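Local atomic coordinates of protein Dok-7 (Mus musculus, PDB entry 3ML4), a protein that acts as a dimeric cytoplasmic adaptor that binds and activates the muscle receptor tyrosine kinase MuSK, and is essential for neuromuscular synapse formation. Residues E114-V120 and A133-N139; D140-L144 and G154-L158; A72-E76 and D147-T151; G68-A72 and D105-R109; G125-E129 and Y181-F186. All blocks are in the same frame, centred on the assembly; numbering follows the deposited sequence.

Contact 1. Residues E114-V120 and A133-N139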
# COMPACT_ATOMS: atom_id res chain seq x y z
N GLU B 114 1.86 -1.40 -9.39
CA GLU B 114 1.65 -1.95 -10.73
C GLU B 114 0.46 -1.26 -11.39
O GLU B 114 -0.70 -1.59 -11.12
CB GLU B 114 1.47 -3.47 -10.68
CG GLU B 114 2.72 -4.24 -10.23
CD GLU B 114 3.89 -4.15 -11.22
OE1 GLU B 114 3.66 -3.99 -12.44
OE2 GLU B 114 5.05 -4.26 -10.76
N VAL B 115 0.77 -0.28 -12.23
CA VAL B 115 -0.24 0.51 -12.92
C VAL B 115 0.07 0.62 -14.42
O VAL B 115 1.06 1.24 -14.83
CB VAL B 115 -0.52 1.90 -12.22
CG1 VAL B 115 0.68 2.38 -11.43
CG2 VAL B 115 -1.01 2.97 -13.21
N HIS B 116 -0.78 -0.03 -15.20
CA HIS B 116 -0.59 -0.26 -16.62
C HIS B 116 -1.86 0.13 -17.37
O HIS B 116 -2.95 0.10 -16.80
CB HIS B 116 -0.30 -1.74 -16.88
CG HIS B 116 0.89 -2.27 -16.15
ND1 HIS B 116 2.06 -2.63 -16.80
CD2 HIS B 116 1.10 -2.51 -14.84
CE1 HIS B 116 2.93 -3.06 -15.91
NE2 HIS B 116 2.38 -3.00 -14.71
N ARG B 117 -1.71 0.50 -18.64
CA ARG B 117 -2.87 0.85 -19.44
C ARG B 117 -2.71 0.32 -20.86
O ARG B 117 -1.61 0.31 -21.42
CB ARG B 117 -3.09 2.37 -19.44
CG ARG B 117 -2.39 3.11 -20.56
CD ARG B 117 -2.49 4.60 -20.42
NE ARG B 117 -1.21 5.15 -20.01
CZ ARG B 117 -0.22 5.44 -20.85
NH1 ARG B 117 -0.38 5.25 -22.16
NH2 ARG B 117 0.93 5.93 -20.38
N PHE B 118 -3.82 -0.13 -21.44
CA PHE B 118 -3.85 -0.65 -22.80
C PHE B 118 -5.03 -0.06 -23.56
O PHE B 118 -6.17 -0.17 -23.11
CB PHE B 118 -3.96 -2.17 -22.80
CG PHE B 118 -2.92 -2.87 -21.98
CD1 PHE B 118 -1.80 -3.42 -22.58
CD2 PHE B 118 -3.08 -3.01 -20.60
CE1 PHE B 118 -0.83 -4.09 -21.82
CE2 PHE B 118 -2.12 -3.67 -19.83
CZ PHE B 118 -1.00 -4.21 -20.45
N HIS B 119 -4.75 0.57 -24.70
CA HIS B 119 -5.80 1.06 -25.59
C HIS B 119 -6.55 -0.12 -26.21
O HIS B 119 -5.96 -0.94 -26.92
CB HIS B 119 -5.21 1.94 -26.70
CG HIS B 119 -4.70 3.27 -26.22
ND1 HIS B 119 -3.44 3.75 -26.53
CD2 HIS B 119 -5.28 4.21 -25.43
CE1 HIS B 119 -3.27 4.93 -25.97
NE2 HIS B 119 -4.37 5.24 -25.30
N VAL B 120 -7.85 -0.20 -25.92
CA VAL B 120 -8.70 -1.30 -26.40
C VAL B 120 -10.01 -0.81 -27.04
O VAL B 120 -10.38 0.36 -26.92
CB VAL B 120 -9.05 -2.30 -25.25
CG1 VAL B 120 -7.78 -2.85 -24.58
CG2 VAL B 120 -9.98 -1.65 -24.22
N ALA B 133 -11.63 2.56 -25.86
CA ALA B 133 -11.55 2.76 -24.42
C ALA B 133 -10.14 2.39 -24.00
O ALA B 133 -9.37 1.88 -24.79
CB ALA B 133 -12.54 1.88 -23.71
N THR B 134 -9.81 2.65 -22.74
CA THR B 134 -8.51 2.26 -22.23
C THR B 134 -8.67 1.39 -20.99
O THR B 134 -9.35 1.76 -20.04
CB THR B 134 -7.58 3.48 -22.00
OG1 THR B 134 -6.45 3.09 -21.22
CG2 THR B 134 -8.32 4.58 -21.27
N LEU B 135 -8.06 0.20 -21.01
CA LEU B 135 -8.11 -0.70 -19.87
C LEU B 135 -6.98 -0.40 -18.90
O LEU B 135 -5.81 -0.36 -19.30
CB LEU B 135 -8.03 -2.17 -20.32
CG LEU B 135 -8.18 -3.21 -19.20
CD1 LEU B 135 -9.63 -3.38 -18.76
CD2 LEU B 135 -7.60 -4.55 -19.64
N HIS B 136 -7.33 -0.18 -17.63
CA HIS B 136 -6.33 0.10 -16.60
C HIS B 136 -6.25 -0.99 -15.54
O HIS B 136 -7.26 -1.39 -14.97
CB HIS B 136 -6.61 1.44 -15.91
CG HIS B 136 -6.52 2.62 -16.82
ND1 HIS B 136 -5.39 3.39 -16.94
CD2 HIS B 136 -7.43 3.16 -17.67
CE1 HIS B 136 -5.60 4.36 -17.82
NE2 HIS B 136 -6.83 4.24 -18.27
N LEU B 137 -5.04 -1.46 -15.28
CA LEU B 137 -4.80 -2.31 -14.12
C LEU B 137 -4.12 -1.46 -13.07
O LEU B 137 -3.04 -0.92 -13.30
CB LEU B 137 -3.96 -3.53 -14.49
CG LEU B 137 -3.70 -4.55 -13.38
CD1 LEU B 137 -3.90 -5.97 -13.88
CD2 LEU B 137 -2.29 -4.37 -12.83
N CYS B 138 -4.77 -1.31 -11.92
CA CYS B 138 -4.21 -0.58 -10.79
C CYS B 138 -4.09 -1.49 -9.57
O CYS B 138 -5.01 -1.56 -8.74
CB CYS B 138 -5.03 0.65 -10.46
SG CYS B 138 -4.20 1.81 -9.35
N ASN B 139 -2.96 -2.19 -9.48
CA ASN B 139 -2.69 -3.18 -8.43
C ASN B 139 -3.77 -4.26 -8.31
O ASN B 139 -3.77 -5.23 -9.06
CB ASN B 139 -2.40 -2.50 -7.07
CG ASN B 139 -1.26 -1.51 -7.14
OD1 ASN B 139 -0.11 -1.87 -7.41
ND2 ASN B 139 -1.56 -0.24 -6.88
O HOH W 1 -2.87 3.20 -16.03
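Ala-133 and Val-120 begin a regular antiparallel ladder, joined by two backbone bonds, Ala-133 N to Val-120 O at 2.7 Å. Thr-134 follows in a non-hydrogen-bonded pair, its CB meeting CD2 of the His-119 imidazole at 4.2 Å. Leu-135 again exchanges two backbone bonds, with Phe-118, and its carbonyl O lies at the edge of the phenyl ring, near the ring plane. The His-136 imidazole runs beside the Arg-117 side chain in the same direction, with ND1 3.5 Å from Arg-117 CB and the guanidinium turned 53° from the ring. A water in the imidazole plane sits 2.7 Å from His-136 ND1 and gives a weak bond to His-116 O. Leu-137, its CG trans to the amide nitrogen (chi1 -177°), lays CD2 3.6 Å from Glu-114 O. Its partner His-116 gives NE2 to Glu-114 OE1 at 2.8 Å, almost straight at 171°; Ser-208 engages OE2 of that carboxylate. Cys-138 stands across from Val-115, and Asn-139 N closes the ladder on Glu-114 O. The result is the first beta hairpin of an IRS-type PTB domain, with Phe-118 and Leu-137 turned to helix 193-203 and Arg-117 to the PH domain.

Contact 2. Residues D140-L144 and G154-L158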
# COMPACT_ATOMS: atom_id res chain seq x y z
N ASP B 140 -4.70 -4.09 -7.37
CA ASP B 140 -5.71 -5.10 -7.08
C ASP B 140 -7.03 -4.87 -7.84
O ASP B 140 -7.94 -5.70 -7.76
CB ASP B 140 -5.96 -5.21 -5.57
CG ASP B 140 -5.76 -3.87 -4.83
OD1 ASP B 140 -5.40 -3.91 -3.63
OD2 ASP B 140 -5.96 -2.80 -5.44
N ILE B 141 -7.11 -3.77 -8.59
CA ILE B 141 -8.33 -3.41 -9.32
C ILE B 141 -8.17 -3.26 -10.83
O ILE B 141 -7.14 -2.79 -11.33
CB ILE B 141 -9.03 -2.15 -8.74
CG1 ILE B 141 -8.04 -0.99 -8.61
CG2 ILE B 141 -9.68 -2.48 -7.41
CD1 ILE B 141 -8.68 0.37 -8.31
N LEU B 142 -9.20 -3.68 -11.56
CA LEU B 142 -9.26 -3.53 -13.00
C LEU B 142 -10.37 -2.55 -13.36
O LEU B 142 -11.47 -2.63 -12.83
CB LEU B 142 -9.49 -4.87 -13.69
CG LEU B 142 -9.39 -4.90 -15.22
CD1 LEU B 142 -7.93 -4.82 -15.68
CD2 LEU B 142 -10.07 -6.14 -15.79
N VAL B 143 -10.05 -1.64 -14.26
CA VAL B 143 -10.96 -0.58 -14.63
C VAL B 143 -10.95 -0.38 -16.15
O VAL B 143 -9.92 -0.54 -16.80
CB VAL B 143 -10.60 0.73 -13.86
CG1 VAL B 143 -10.80 1.99 -14.69
CG2 VAL B 143 -11.38 0.80 -12.57
N LEU B 144 -12.12 -0.06 -16.69
CA LEU B 144 -12.21 0.44 -18.06
C LEU B 144 -12.55 1.92 -18.02
O LEU B 144 -13.37 2.35 -17.20
CB LEU B 144 -13.25 -0.35 -18.87
CG LEU B 144 -12.70 -1.51 -19.70
CD1 LEU B 144 -13.80 -2.45 -20.17
CD2 LEU B 144 -11.90 -1.00 -20.90
N GLY B 154 -16.46 0.64 -15.91
CA GLY B 154 -16.45 -0.75 -15.49
C GLY B 154 -15.31 -0.99 -14.53
O GLY B 154 -14.20 -0.52 -14.76
N GLN B 155 -15.59 -1.72 -13.44
CA GLN B 155 -14.59 -1.98 -12.40
C GLN B 155 -14.70 -3.38 -11.79
O GLN B 155 -15.80 -3.84 -11.49
CB GLN B 155 -14.65 -0.91 -11.30
CG GLN B 155 -15.99 -0.83 -10.57
CD GLN B 155 -15.99 0.19 -9.45
OE1 GLN B 155 -16.75 1.16 -9.48
NE2 GLN B 155 -15.13 -0.01 -8.46
N TRP B 156 -13.56 -4.03 -11.60
CA TRP B 156 -13.49 -5.36 -11.01
C TRP B 156 -12.28 -5.45 -10.09
O TRP B 156 -11.24 -4.86 -10.38
CB TRP B 156 -13.35 -6.43 -12.11
CG TRP B 156 -14.40 -6.41 -13.20
CD1 TRP B 156 -15.51 -7.20 -13.27
CD2 TRP B 156 -14.42 -5.58 -14.36
NE1 TRP B 156 -16.23 -6.91 -14.41
CE2 TRP B 156 -15.59 -5.91 -15.09
CE3 TRP B 156 -13.58 -4.57 -14.86
CZ2 TRP B 156 -15.93 -5.27 -16.29
CZ3 TRP B 156 -13.92 -3.94 -16.05
CH2 TRP B 156 -15.09 -4.30 -16.76
N LYS B 157 -12.42 -6.18 -8.98
CA LYS B 157 -11.25 -6.70 -8.27
C LYS B 157 -10.72 -7.82 -9.14
O LYS B 157 -11.49 -8.66 -9.61
CB LYS B 157 -11.63 -7.29 -6.91
CG LYS B 157 -11.90 -6.29 -5.79
CD LYS B 157 -11.68 -6.96 -4.44
CE LYS B 157 -12.85 -6.75 -3.48
NZ LYS B 157 -13.17 -5.32 -3.22
N LEU B 158 -9.40 -7.85 -9.35
CA LEU B 158 -8.77 -8.98 -10.05
C LEU B 158 -9.05 -10.33 -9.39
O LEU B 158 -9.17 -11.34 -10.08
CB LEU B 158 -7.26 -8.75 -10.19
CG LEU B 158 -6.79 -8.58 -11.64
CD1 LEU B 158 -7.18 -7.22 -12.21
CD2 LEU B 158 -5.29 -8.78 -11.72
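Leu-142 O receives the backbone N of Trp-156 at 2.8 Å and is also approached by the CA-H of Gln-155, with CA 3.2 Å from the oxygen. The same oxygen lies at the edge of the indole, near the ring plane. Leu-142 N returns the bond to Trp-156 O, running nearly along the C=O axis, to complete a hydrogen-bonded antiparallel pair. Trp-156 has CG anti to its carbonyl carbon (chi1 -55°), which lays the indole along the ladder, past Gly-154. Its CE3 comes 4.0 Å from Leu-142 CD2, while CH2 lies 4.1 Å from Leu-144 CD1. On the other face Val-143 CG2 meets Gln-155 CB at 3.9 Å, the two side chains crossing at a slant. Where strand 141-146 begins and 151-157 ends, Leu-158 N bonds Asp-140 O, and Leu-158 CD1 packs 3.6 Å from Leu-142 CB. Strand 151-157 is outermost in the PTB sheet within this chain, while 141-146 is flanked on its other side by strand 133-138. Helix 193-203 covers Leu-142 through Phe-200 and Leu-158 through Ile-203; farther along, Trp-156 NE1 bonds Trp-182 O and the indole meets Phe-173 and Phe-186 edge-to-face.

Contact 3. Residues A72-E76 and D147-T151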
# COMPACT_ATOMS: atom_id res chain seq x y z
N ALA B 72 -1.39 12.69 -22.45
CA ALA B 72 -1.58 13.19 -23.83
C ALA B 72 -3.01 13.07 -24.36
O ALA B 72 -3.23 12.64 -25.50
CB ALA B 72 -0.56 12.58 -24.80
N LEU B 73 -3.97 13.44 -23.52
CA LEU B 73 -5.35 13.61 -23.94
C LEU B 73 -5.60 15.10 -24.10
O LEU B 73 -5.25 15.87 -23.21
CB LEU B 73 -6.32 13.06 -22.89
CG LEU B 73 -6.41 11.57 -22.56
CD1 LEU B 73 -7.23 11.37 -21.29
CD2 LEU B 73 -6.97 10.73 -23.70
N PRO B 74 -6.17 15.53 -25.24
CA PRO B 74 -6.51 16.93 -25.42
C PRO B 74 -7.64 17.36 -24.49
O PRO B 74 -8.64 16.64 -24.35
CB PRO B 74 -6.97 17.00 -26.89
CG PRO B 74 -6.45 15.72 -27.52
CD PRO B 74 -6.51 14.72 -26.42
N TYR B 75 -7.48 18.52 -23.86
CA TYR B 75 -8.41 18.99 -22.84
C TYR B 75 -8.23 20.48 -22.57
O TYR B 75 -7.12 20.93 -22.24
CB TYR B 75 -8.21 18.19 -21.55
CG TYR B 75 -9.13 18.57 -20.41
CD1 TYR B 75 -10.46 18.17 -20.40
CD2 TYR B 75 -8.65 19.30 -19.32
CE1 TYR B 75 -11.30 18.51 -19.35
CE2 TYR B 75 -9.49 19.64 -18.26
CZ TYR B 75 -10.81 19.24 -18.29
OH TYR B 75 -11.65 19.58 -17.25
N GLU B 76 -9.31 21.24 -22.73
CA GLU B 76 -9.36 22.68 -22.42
C GLU B 76 -8.21 23.50 -23.02
O GLU B 76 -7.64 24.37 -22.36
CB GLU B 76 -9.42 22.90 -20.90
CG GLU B 76 -10.65 22.31 -20.21
CD GLU B 76 -11.94 23.02 -20.55
OE1 GLU B 76 -11.90 24.23 -20.89
OE2 GLU B 76 -13.01 22.37 -20.47
N ASP B 147 -13.54 8.52 -22.66
CA ASP B 147 -13.76 9.95 -22.84
C ASP B 147 -12.66 10.83 -22.24
O ASP B 147 -11.72 10.35 -21.60
CB ASP B 147 -15.13 10.41 -22.30
CG ASP B 147 -16.27 9.46 -22.68
OD1 ASP B 147 -16.14 8.71 -23.67
OD2 ASP B 147 -17.30 9.47 -21.97
N ILE B 148 -12.78 12.13 -22.50
CA ILE B 148 -11.97 13.13 -21.86
C ILE B 148 -12.96 14.12 -21.26
O ILE B 148 -13.83 14.61 -21.99
CB ILE B 148 -11.01 13.82 -22.85
CG1 ILE B 148 -10.05 12.79 -23.46
CG2 ILE B 148 -10.23 14.93 -22.15
CD1 ILE B 148 -9.50 13.16 -24.83
N PRO B 149 -12.89 14.37 -19.94
CA PRO B 149 -11.96 13.72 -19.01
C PRO B 149 -12.41 12.28 -18.70
O PRO B 149 -13.60 12.04 -18.60
CB PRO B 149 -12.04 14.60 -17.75
CG PRO B 149 -13.39 15.22 -17.80
CD PRO B 149 -13.76 15.35 -19.26
N PRO B 150 -11.45 11.34 -18.57
CA PRO B 150 -11.80 9.93 -18.40
C PRO B 150 -12.74 9.65 -17.23
O PRO B 150 -12.53 10.17 -16.13
CB PRO B 150 -10.45 9.25 -18.18
CG PRO B 150 -9.46 10.16 -18.79
CD PRO B 150 -9.99 11.54 -18.56
N THR B 151 -13.77 8.85 -17.49
CA THR B 151 -14.68 8.38 -16.45
C THR B 151 -14.70 6.86 -16.43
O THR B 151 -14.56 6.22 -17.47
CB THR B 151 -16.12 8.91 -16.63
OG1 THR B 151 -16.62 8.51 -17.91
CG2 THR B 151 -16.17 10.42 -16.52
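Ile-148 of the PTB domain packs against Leu-73, Pro-74 and Tyr-75 of the PH domain, a loop-to-loop contact that bridges the two domains of this construct. The loop after strand 59-71 meets the loop between strands 141-146 and 151-157, and together they bury 277 Å² of surface, mostly through apolar groups.

The aliphatic contacts centre on one branch of Ile-148. CG1 stands anti to the carbonyl carbon (chi1 -61°), and the arm that it carries lies against two PH-domain residues: CD1 lies 3.7 Å from Leu-73 CD2 and equally far from Pro-74 CD. The Leu-73 side chain passes it at a slant, whereas the Pro-74 ring crosses it at about a right angle. Leu-73 then extends its other methyl to a proline of the PTB loop, the two side chains reaching toward each other, with CD1 3.6 Å from Pro-150 CG. That proline is also covered from the PH side by Ala-83 and Ile-85 of strand 81-86 and by Met-92 of strand 90-94.

The aromatic contacts use the second branch. Ile-148 CG2 lies 3.7 Å from Tyr-75 CD1, the two side chains sliding past each other in opposite directions. Glu-76 lays its CG over one face of the phenol, toward the rim. Pro-149, preceded by a cis peptide bond, crosses the tyrosine obliquely, with its CD 4.0 Å from Tyr-75 CE1.

Contact 4. Residues G68-A72 and D105-R109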
# COMPACT_ATOMS: atom_id res chain seq x y z
N GLY B 68 -5.93 4.59 -12.43
CA GLY B 68 -4.95 4.57 -13.51
C GLY B 68 -4.48 5.94 -13.95
O GLY B 68 -5.02 6.96 -13.54
N LEU B 69 -3.45 5.93 -14.79
CA LEU B 69 -2.92 7.14 -15.40
C LEU B 69 -2.97 7.06 -16.91
O LEU B 69 -2.87 5.99 -17.49
CB LEU B 69 -1.48 7.37 -14.94
CG LEU B 69 -1.33 8.18 -13.66
CD1 LEU B 69 -1.33 7.28 -12.43
CD2 LEU B 69 -0.05 8.97 -13.72
N GLU B 70 -3.13 8.22 -17.54
CA GLU B 70 -3.26 8.32 -19.00
C GLU B 70 -2.83 9.72 -19.44
O GLU B 70 -3.52 10.70 -19.13
CB GLU B 70 -4.71 7.98 -19.40
CG GLU B 70 -5.18 8.48 -20.75
CD GLU B 70 -5.04 7.47 -21.86
OE1 GLU B 70 -5.75 6.45 -21.82
OE2 GLU B 70 -4.23 7.71 -22.78
N PRO B 71 -1.67 9.83 -20.12
CA PRO B 71 -1.13 11.09 -20.64
C PRO B 71 -1.55 11.42 -22.07
O PRO B 71 -2.01 10.55 -22.80
CB PRO B 71 0.38 10.84 -20.62
CG PRO B 71 0.51 9.36 -20.87
CD PRO B 71 -0.76 8.70 -20.36
N ALA B 72 -1.39 12.69 -22.45
CA ALA B 72 -1.58 13.19 -23.83
C ALA B 72 -3.01 13.07 -24.36
O ALA B 72 -3.23 12.64 -25.50
CB ALA B 72 -0.56 12.58 -24.80
N ASP B 105 4.31 10.89 -15.84
CA ASP B 105 3.60 9.63 -16.05
C ASP B 105 4.44 8.41 -15.65
O ASP B 105 3.94 7.51 -14.96
CB ASP B 105 3.14 9.49 -17.50
CG ASP B 105 2.38 8.20 -17.74
OD1 ASP B 105 1.15 8.19 -17.55
OD2 ASP B 105 3.01 7.20 -18.12
N THR B 106 5.70 8.39 -16.08
CA THR B 106 6.61 7.27 -15.80
C THR B 106 6.95 7.18 -14.31
O THR B 106 6.97 6.08 -13.74
CB THR B 106 7.91 7.38 -16.63
OG1 THR B 106 7.58 7.64 -18.00
CG2 THR B 106 8.73 6.09 -16.54
N ARG B 107 7.21 8.33 -13.68
CA ARG B 107 7.57 8.37 -12.26
C ARG B 107 6.39 7.98 -11.37
O ARG B 107 6.54 7.14 -10.47
CB ARG B 107 8.13 9.76 -11.89
CG ARG B 107 8.76 9.90 -10.49
CD ARG B 107 10.12 9.20 -10.35
NE ARG B 107 9.96 7.86 -9.80
CZ ARG B 107 10.10 7.55 -8.51
NH1 ARG B 107 10.45 8.48 -7.62
NH2 ARG B 107 9.92 6.30 -8.11
N ILE B 108 5.22 8.57 -11.62
CA ILE B 108 4.00 8.27 -10.86
C ILE B 108 3.57 6.80 -10.99
O ILE B 108 3.22 6.17 -10.00
CB ILE B 108 2.83 9.22 -11.24
CG1 ILE B 108 3.19 10.67 -10.91
CG2 ILE B 108 1.55 8.81 -10.50
CD1 ILE B 108 2.23 11.72 -11.47
N ARG B 109 3.61 6.27 -12.21
CA ARG B 109 3.30 4.85 -12.46
C ARG B 109 4.09 3.89 -11.57
O ARG B 109 3.50 3.08 -10.86
CB ARG B 109 3.54 4.48 -13.92
CG ARG B 109 2.30 4.57 -14.75
CD ARG B 109 2.55 4.09 -16.17
NE ARG B 109 1.35 3.41 -16.65
CZ ARG B 109 0.30 4.01 -17.20
NH1 ARG B 109 0.28 5.33 -17.39
NH2 ARG B 109 -0.73 3.28 -17.56
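Leu-69 meets Ile-108 and Arg-109 where helix 98-112, the C-terminal helix that caps the beta sandwich of the PH fold, packs on strand 59-71. The two short segments run almost exactly antiparallel, at 174°, with their axes 9.4 Å apart. Leu-69 supplies the apolar part: its forked end lies squarely across Ile-108, CD2 lying 3.6 Å and CD1 3.8 Å from Ile-108 CG2. Leu-82 of the neighbouring strand 81-86 packs against both residues.

The carbonyl of Leu-69 serves a polar network. Arg-109 turns the edge of its guanidinium to that oxygen, and NH1 and NH2 both give it weak bonds, NH1 at 3.2 Å. NH1 is shared with Asp-105, one helical turn earlier, in a salt bridge of 3.0 Å to OD1, which lies in the guanidinium plane. Arg-117 of the PTB domain joins in, giving a weak bond from NE to Leu-69 O and a long ion pair from NH2 to Asp-105 OD2, so arginines of both domains lie round the carboxylate, the second only loosely.

Glu-70 points away from the helix and touches His-119, Thr-134 and His-136 of the PTB sheet. Pro-71 returns to the helix, its ring roughly perpendicular to the Asp-105 side chain. Asp-105 holds CG anti to the backbone N (chi1 -179°), which directs OD1 to 3.4 Å from Pro-71 CD.

Contact 5. Residues G125-E129 and Y181-F186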
# COMPACT_ATOMS: atom_id res chain seq x y z
N GLY B 125 -22.46 -6.10 -26.93
CA GLY B 125 -23.12 -7.32 -26.46
C GLY B 125 -23.34 -7.37 -24.96
O GLY B 125 -24.22 -8.09 -24.48
N THR B 126 -22.55 -6.61 -24.21
CA THR B 126 -22.58 -6.67 -22.76
C THR B 126 -23.19 -5.40 -22.15
O THR B 126 -23.69 -4.55 -22.87
CB THR B 126 -21.15 -6.89 -22.19
OG1 THR B 126 -20.41 -5.67 -22.27
CG2 THR B 126 -20.42 -7.99 -22.95
N LYS B 127 -23.14 -5.30 -20.82
CA LYS B 127 -23.54 -4.09 -20.09
C LYS B 127 -22.64 -2.89 -20.43
O LYS B 127 -23.06 -1.74 -20.28
CB LYS B 127 -23.50 -4.34 -18.57
CG LYS B 127 -24.82 -4.17 -17.80
CD LYS B 127 -25.58 -5.49 -17.58
CE LYS B 127 -26.69 -5.68 -18.62
NZ LYS B 127 -27.24 -7.08 -18.63
N LEU B 128 -21.41 -3.16 -20.86
CA LEU B 128 -20.42 -2.12 -21.17
C LEU B 128 -20.71 -1.43 -22.49
O LEU B 128 -21.09 -2.07 -23.48
CB LEU B 128 -19.01 -2.71 -21.23
CG LEU B 128 -18.38 -3.47 -20.06
CD1 LEU B 128 -17.11 -4.15 -20.52
CD2 LEU B 128 -18.09 -2.56 -18.88
N GLU B 129 -20.52 -0.12 -22.51
CA GLU B 129 -20.57 0.66 -23.73
C GLU B 129 -19.46 0.21 -24.67
O GLU B 129 -18.32 0.00 -24.25
CB GLU B 129 -20.41 2.14 -23.41
CG GLU B 129 -20.72 3.07 -24.58
CD GLU B 129 -20.40 4.53 -24.29
OE1 GLU B 129 -19.95 4.85 -23.16
OE2 GLU B 129 -20.61 5.36 -25.20
N TYR B 181 -23.43 -7.01 -10.59
CA TYR B 181 -23.90 -6.70 -11.95
C TYR B 181 -22.77 -6.47 -12.93
O TYR B 181 -23.01 -6.22 -14.11
CB TYR B 181 -24.89 -5.52 -11.97
CG TYR B 181 -26.30 -5.88 -11.56
CD1 TYR B 181 -26.77 -7.20 -11.69
CD2 TYR B 181 -27.17 -4.92 -11.08
CE1 TYR B 181 -28.07 -7.53 -11.31
CE2 TYR B 181 -28.47 -5.24 -10.70
CZ TYR B 181 -28.91 -6.54 -10.81
OH TYR B 181 -30.20 -6.85 -10.44
N TRP B 182 -21.54 -6.56 -12.44
CA TRP B 182 -20.38 -6.60 -13.32
C TRP B 182 -19.94 -8.04 -13.62
O TRP B 182 -18.94 -8.25 -14.30
CB TRP B 182 -19.23 -5.76 -12.76
CG TRP B 182 -19.40 -4.29 -13.05
CD1 TRP B 182 -19.16 -3.26 -12.19
CD2 TRP B 182 -19.85 -3.70 -14.27
NE1 TRP B 182 -19.43 -2.06 -12.80
CE2 TRP B 182 -19.86 -2.30 -14.08
CE3 TRP B 182 -20.25 -4.21 -15.51
CZ2 TRP B 182 -20.26 -1.41 -15.08
CZ3 TRP B 182 -20.64 -3.33 -16.50
CH2 TRP B 182 -20.64 -1.94 -16.28
N ALA B 183 -20.71 -9.01 -13.13
CA ALA B 183 -20.46 -10.42 -13.42
C ALA B 183 -20.65 -10.70 -14.91
O ALA B 183 -21.40 -10.00 -15.59
CB ALA B 183 -21.35 -11.31 -12.58
N GLY B 184 -19.96 -11.72 -15.41
CA GLY B 184 -20.14 -12.17 -16.79
C GLY B 184 -18.88 -12.09 -17.63
O GLY B 184 -17.79 -11.85 -17.11
N VAL B 185 -19.05 -12.28 -18.93
CA VAL B 185 -17.95 -12.41 -19.87
C VAL B 185 -17.83 -11.16 -20.75
O VAL B 185 -18.82 -10.69 -21.31
CB VAL B 185 -18.12 -13.69 -20.74
CG1 VAL B 185 -16.86 -13.97 -21.55
CG2 VAL B 185 -18.45 -14.89 -19.86
N PHE B 186 -16.62 -10.64 -20.88
CA PHE B 186 -16.37 -9.38 -21.59
C PHE B 186 -15.25 -9.52 -22.62
O PHE B 186 -14.27 -10.24 -22.38
CB PHE B 186 -16.05 -8.25 -20.61
CG PHE B 186 -17.12 -8.02 -19.59
CD1 PHE B 186 -17.03 -8.58 -18.32
CD2 PHE B 186 -18.24 -7.24 -19.90
CE1 PHE B 186 -18.03 -8.37 -17.37
CE2 PHE B 186 -19.24 -7.02 -18.95
CZ PHE B 186 -19.13 -7.59 -17.69
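An ST turn in the PTB-domain loop between strands 115-122 and 133-138 sets Thr-126 and Leu-128 against Phe-186 and Trp-182. Thr-126 OG1 accepts from Leu-128 N at 3.0 Å, and this bond ties the threonine hydroxyl to the backbone of the turn. Thr-126 meets the phenyl ring of Phe-186 at its edge: OG1 lies in the ring plane, 3.6 Å from CD2. The CG2 methyl of the same threonine rests 3.5 Å from Val-185 O, on the backbone of strand 184-189.

Leu-128 touches both aromatic residues. With CG anti to the carbonyl carbon (chi1 -57°), its forked end turns toward the rings, CD1 going to Phe-186, whose side chain it crosses nearly perpendicularly, and CD2 to the indole of Trp-182. The aliphatic base of Lys-127 comes against the same end of that indole, its CB 3.7 Å from Trp-182 CZ3, before the chain bends and leads its amine away. Trp-156 adds a third aromatic residue, so the loop packs on an aromatic cluster drawn from strands 151-157 and 184-189 and the turn before the latter. On the indole the Leu-128 methyl spans two neighbouring carbons, CD2 lying 3.6 Å from Trp-182 CZ3 and 3.7 Å from CH2.

Overall arrangement
The five contacts show how two related folds are fused. Contacts 4, 1 and 2 come in series along the chain. Contact 4 lies in the PH domain; helix 98-112 then leads almost directly into strand 115-122 of contact 1, whose centre is 11 Å away. Contacts 1 and 2, 9 Å apart, are successive hairpins of one PTB sheet, whose strands 133-138 and 141-146 lie side by side. Contact 5 encloses contact 2 in the chain and touches it, 13 Å away, but lies 27 Å from contact 4. Contact 3 starts beside contact 4, sharing Ala-72, and encloses contact 1, so the domains meet there as well as near contacts 1 and 4.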